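Protein synthesis inhibitor, putative (Thermotoga maritima, PDB 2B33) is a trimeric RutC-family protein that binds calcium and may have deaminase activity, as assigned to its family, though it has also been regarded as a putative endoribonuclease. Local coordinates at residues V87-N101 with R115-I129. Sequence-based numbering, arbitrary orientation.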
# COMPACT_ATOMS: atom_id res chain seq x y z
N VAL A 87 3.92 6.05 -5.14
CA VAL A 87 4.43 6.48 -3.84
C VAL A 87 3.25 6.49 -2.86
O VAL A 87 2.11 6.68 -3.25
CB VAL A 87 5.06 7.90 -3.95
CG1 VAL A 87 5.58 8.37 -2.62
CG2 VAL A 87 6.20 7.92 -4.98
N THR A 88 3.53 6.23 -1.58
CA THR A 88 2.51 6.31 -0.54
C THR A 88 3.14 7.09 0.61
O THR A 88 4.15 6.68 1.16
CB THR A 88 2.00 4.93 -0.06
OG1 THR A 88 1.39 4.23 -1.15
CG2 THR A 88 0.95 5.08 1.03
N VAL A 89 2.54 8.24 0.94
CA VAL A 89 3.00 9.09 2.02
C VAL A 89 2.10 8.82 3.23
O VAL A 89 0.87 8.88 3.11
CB VAL A 89 2.88 10.60 1.68
CG1 VAL A 89 3.34 11.46 2.86
CG2 VAL A 89 3.69 10.95 0.45
N PHE A 90 2.72 8.53 4.37
CA PHE A 90 2.02 8.36 5.63
C PHE A 90 2.46 9.53 6.48
O PHE A 90 3.64 9.89 6.43
CB PHE A 90 2.43 7.08 6.34
CG PHE A 90 2.18 5.83 5.55
CD1 PHE A 90 0.91 5.27 5.49
CD2 PHE A 90 3.23 5.20 4.88
CE1 PHE A 90 0.67 4.10 4.77
CE2 PHE A 90 3.01 4.03 4.16
CZ PHE A 90 1.73 3.48 4.10
N THR A 91 1.52 10.12 7.23
CA THR A 91 1.81 11.22 8.16
C THR A 91 0.96 11.06 9.41
O THR A 91 0.13 10.17 9.49
CB THR A 91 1.53 12.64 7.56
OG1 THR A 91 0.17 12.74 7.11
CG2 THR A 91 2.44 12.91 6.40
N THR A 92 1.22 11.89 10.42
CA THR A 92 0.40 11.90 11.63
C THR A 92 -0.64 13.02 11.57
O THR A 92 -1.54 13.07 12.40
CB THR A 92 1.25 12.03 12.91
OG1 THR A 92 2.20 13.09 12.74
CG2 THR A 92 1.97 10.72 13.17
N SER A 93 -0.53 13.90 10.57
CA SER A 93 -1.44 15.03 10.42
C SER A 93 -1.47 15.55 8.99
O SER A 93 -0.43 15.72 8.37
CB SER A 93 -1.00 16.18 11.31
OG SER A 93 -1.81 17.32 11.10
N MET A 94 -2.68 15.84 8.49
CA MET A 94 -2.84 16.43 7.16
C MET A 94 -2.41 17.90 7.08
O MET A 94 -2.22 18.42 5.96
CB MET A 94 -4.27 16.27 6.63
CG MET A 94 -4.56 14.87 6.14
SD MET A 94 -3.48 14.40 4.78
CE MET A 94 -3.86 12.70 4.69
N ASP A 95 -2.23 18.55 8.24
CA ASP A 95 -1.70 19.92 8.33
C ASP A 95 -0.36 20.07 7.60
O ASP A 95 -0.01 21.18 7.18
CB ASP A 95 -1.48 20.34 9.79
CG ASP A 95 -2.75 20.42 10.58
OD1 ASP A 95 -3.82 20.31 9.96
OD2 ASP A 95 -2.68 20.60 11.82
N TYR A 96 0.39 18.98 7.48
CA TYR A 96 1.67 18.94 6.78
C TYR A 96 1.61 18.77 5.25
O TYR A 96 2.65 18.81 4.60
CB TYR A 96 2.52 17.77 7.33
CG TYR A 96 2.67 17.73 8.84
CD1 TYR A 96 2.97 18.88 9.56
CD2 TYR A 96 2.57 16.53 9.54
CE1 TYR A 96 3.12 18.86 10.95
CE2 TYR A 96 2.73 16.50 10.94
CZ TYR A 96 3.00 17.66 11.62
OH TYR A 96 3.15 17.65 12.99
N PHE A 97 0.41 18.60 4.69
CA PHE A 97 0.22 18.35 3.25
C PHE A 97 0.93 19.35 2.34
O PHE A 97 1.77 18.95 1.52
CB PHE A 97 -1.27 18.32 2.91
CG PHE A 97 -1.58 17.95 1.48
CD1 PHE A 97 -1.54 16.61 1.08
CD2 PHE A 97 -1.94 18.91 0.55
CE1 PHE A 97 -1.84 16.25 -0.22
CE2 PHE A 97 -2.25 18.55 -0.76
CZ PHE A 97 -2.20 17.21 -1.14
N GLN A 98 0.60 20.63 2.50
CA GLN A 98 1.17 21.71 1.66
C GLN A 98 2.70 21.74 1.68
O GLN A 98 3.34 21.73 0.62
CB GLN A 98 0.59 23.09 2.03
CG GLN A 98 -0.79 23.44 1.41
CD GLN A 98 -1.96 22.54 1.85
OE1 GLN A 98 -1.99 22.02 2.98
NE2 GLN A 98 -2.95 22.40 0.96
N ARG A 99 3.27 21.75 2.88
CA ARG A 99 4.73 21.79 3.07
C ARG A 99 5.45 20.52 2.64
O ARG A 99 6.57 20.59 2.15
CB ARG A 99 5.07 22.14 4.53
CG ARG A 99 4.72 23.59 4.89
CD ARG A 99 4.86 23.84 6.39
NE ARG A 99 3.83 23.13 7.15
CZ ARG A 99 3.87 22.89 8.47
NH1 ARG A 99 4.87 23.31 9.23
NH2 ARG A 99 2.88 22.24 9.03
N VAL A 100 4.83 19.36 2.83
CA VAL A 100 5.40 18.09 2.38
C VAL A 100 5.43 18.08 0.85
O VAL A 100 6.44 17.71 0.27
CB VAL A 100 4.62 16.84 2.91
CG1 VAL A 100 5.04 15.54 2.18
CG2 VAL A 100 4.83 16.66 4.42
N ASN A 101 4.33 18.50 0.23
CA ASN A 101 4.25 18.60 -1.23
C ASN A 101 5.30 19.53 -1.82
O ASN A 101 5.82 19.27 -2.91
CB ASN A 101 2.87 19.08 -1.69
CG ASN A 101 1.78 18.02 -1.55
OD1 ASN A 101 1.99 16.96 -0.97
ND2 ASN A 101 0.61 18.31 -2.09
N ARG A 115 0.24 8.55 -6.59
CA ARG A 115 0.41 8.75 -5.15
C ARG A 115 -0.86 8.69 -4.31
O ARG A 115 -1.95 8.97 -4.79
CB ARG A 115 1.07 10.12 -4.94
CG ARG A 115 1.54 10.40 -3.53
CD ARG A 115 2.15 11.78 -3.39
NE ARG A 115 1.15 12.85 -3.51
CZ ARG A 115 1.39 14.15 -3.32
NH1 ARG A 115 2.61 14.57 -2.98
NH2 ARG A 115 0.41 15.03 -3.47
N SER A 116 -0.69 8.28 -3.05
CA SER A 116 -1.72 8.33 -2.00
C SER A 116 -1.04 9.00 -0.81
O SER A 116 0.11 8.72 -0.50
CB SER A 116 -2.24 6.95 -1.60
OG SER A 116 -3.17 6.46 -2.53
N PHE A 117 -1.76 9.90 -0.16
CA PHE A 117 -1.27 10.66 0.97
C PHE A 117 -2.34 10.47 2.04
O PHE A 117 -3.47 10.94 1.87
CB PHE A 117 -1.15 12.12 0.55
CG PHE A 117 -0.23 12.96 1.39
CD1 PHE A 117 -0.47 13.17 2.74
CD2 PHE A 117 0.84 13.62 0.81
CE1 PHE A 117 0.37 13.97 3.50
CE2 PHE A 117 1.68 14.42 1.56
CZ PHE A 117 1.44 14.60 2.90
N VAL A 118 -1.99 9.76 3.12
CA VAL A 118 -2.92 9.47 4.22
C VAL A 118 -2.28 9.79 5.57
O VAL A 118 -1.06 9.75 5.71
CB VAL A 118 -3.42 8.00 4.21
CG1 VAL A 118 -4.17 7.72 2.93
CG2 VAL A 118 -2.27 6.99 4.38
N ALA A 119 -3.12 10.10 6.56
CA ALA A 119 -2.66 10.41 7.91
C ALA A 119 -3.08 9.29 8.85
O ALA A 119 -4.27 9.08 9.08
CB ALA A 119 -3.21 11.74 8.39
N VAL A 120 -2.08 8.57 9.37
CA VAL A 120 -2.30 7.45 10.29
C VAL A 120 -2.21 7.93 11.74
O VAL A 120 -1.95 9.11 12.00
CB VAL A 120 -1.33 6.25 10.02
CG1 VAL A 120 -1.47 5.78 8.58
CG2 VAL A 120 0.13 6.59 10.34
N ALA A 121 -2.43 7.02 12.69
CA ALA A 121 -2.40 7.34 14.12
C ALA A 121 -0.99 7.48 14.70
O ALA A 121 -0.77 8.34 15.54
CB ALA A 121 -3.16 6.28 14.89
N GLN A 122 -0.06 6.63 14.25
CA GLN A 122 1.30 6.61 14.80
C GLN A 122 2.26 5.93 13.82
O GLN A 122 1.86 5.00 13.10
CB GLN A 122 1.25 5.87 16.14
CG GLN A 122 2.55 5.68 16.89
CD GLN A 122 2.31 5.05 18.27
OE1 GLN A 122 1.38 4.26 18.46
NE2 GLN A 122 3.16 5.40 19.23
N LEU A 123 3.51 6.40 13.81
CA LEU A 123 4.56 5.88 12.93
C LEU A 123 5.74 5.36 13.76
O LEU A 123 5.81 5.63 14.97
CB LEU A 123 5.00 6.98 11.95
CG LEU A 123 4.01 7.40 10.85
CD1 LEU A 123 4.46 8.68 10.15
CD2 LEU A 123 3.81 6.29 9.81
N PRO A 124 6.65 4.57 13.15
CA PRO A 124 7.82 4.07 13.89
C PRO A 124 8.65 5.20 14.52
O PRO A 124 8.75 6.28 13.93
CB PRO A 124 8.64 3.36 12.80
CG PRO A 124 7.63 2.92 11.83
CD PRO A 124 6.65 4.04 11.77
N ARG A 125 9.18 4.96 15.72
CA ARG A 125 9.99 5.94 16.46
C ARG A 125 9.21 7.24 16.73
O ARG A 125 9.81 8.27 17.02
CB ARG A 125 11.28 6.29 15.68
CG ARG A 125 12.17 5.10 15.29
CD ARG A 125 13.01 4.62 16.45
NE ARG A 125 14.10 5.55 16.76
CZ ARG A 125 15.28 5.60 16.14
NH1 ARG A 125 15.58 4.77 15.14
NH2 ARG A 125 16.18 6.50 16.53
N ASN A 126 7.87 7.18 16.67
CA ASN A 126 6.97 8.34 16.81
C ASN A 126 7.25 9.49 15.81
O ASN A 126 7.03 10.66 16.13
CB ASN A 126 6.90 8.84 18.27
CG ASN A 126 6.00 7.99 19.15
OD1 ASN A 126 4.85 7.70 18.81
ND2 ASN A 126 6.49 7.62 20.32
N VAL A 127 7.68 9.15 14.60
CA VAL A 127 7.92 10.16 13.56
C VAL A 127 6.58 10.66 12.99
O VAL A 127 5.53 10.08 13.24
CB VAL A 127 8.84 9.65 12.40
CG1 VAL A 127 10.18 9.19 12.95
CG2 VAL A 127 8.16 8.58 11.54
N GLU A 128 6.66 11.73 12.20
CA GLU A 128 5.49 12.37 11.60
C GLU A 128 5.37 12.20 10.08
O GLU A 128 4.37 12.60 9.49
CB GLU A 128 5.55 13.85 11.96
CG GLU A 128 5.33 14.06 13.47
CD GLU A 128 6.33 14.98 14.12
OE1 GLU A 128 7.48 15.05 13.65
OE2 GLU A 128 5.97 15.59 15.16
N ILE A 129 6.37 11.59 9.46
CA ILE A 129 6.37 11.40 8.02
C ILE A 129 7.08 10.08 7.69
O ILE A 129 8.11 9.75 8.29
CB ILE A 129 7.00 12.66 7.29
CG1 ILE A 129 7.00 12.53 5.77
CG2 ILE A 129 8.41 12.94 7.77
CD1 ILE A 129 5.63 12.62 5.13
O HOH W 1 -2.18 10.93 14.10
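Phe-117 packs its ring between Val-89 on the neighbouring strand and Phe-97 on the helix. Its CG stands anti to the backbone N (chi1 -159°), which carries the ring over Val-89. CB leads to CG, which Val-89 CB and Phe-97 CD1 approach from opposite faces. Along one branch of the rim CD1 meets Met-94 SD at 3.8 Å, an oblique Met-aromatic contact, and CE1 meets Thr-91 CG2. Along the other, CD2 lies against Val-89 CB. Phe-117 CE2 is 3.6 Å from Val-100 CG1, which sits at the ring edge. At the tip, CZ touches Val-89 CG1 and Val-100 CG1. Val-89 CG1 makes a CH-pi contact over the ring centre, 3.7 Å from the centroid. Phe-97 turns its edge to the opposite face of Phe-117 in a T-shaped pair, with ring planes at 66°. With an alanine in place of Phe-117, strand and helix would probably lose the packing between them, and the edge of Phe-97 its aromatic face.

The strands 84-91 and 114-119 and the helix 97-108 form a beta-alpha-beta unit of the YjgF-like fold. Its strands run parallel. Val-89 N donates to Ser-116 O, and Val-89 O accepts from Val-118 N, so both bonds go to the residues flanking Phe-117. On the other sheet face Phe-90 CD1 lies 3.8 Å from Val-118 CG2. There Leu-123 of the second subunit packs on Val-118.

Ile-129 CD1 presses tightly against both Val-89 CG1 and Thr-91 CG2, 3.4 Å from each. Arg-115 NH1 gives Asn-101 OD1 a weak hydrogen bond of 3.2 Å, while its guanidinium also makes a cation-pi contact with Tyr-104.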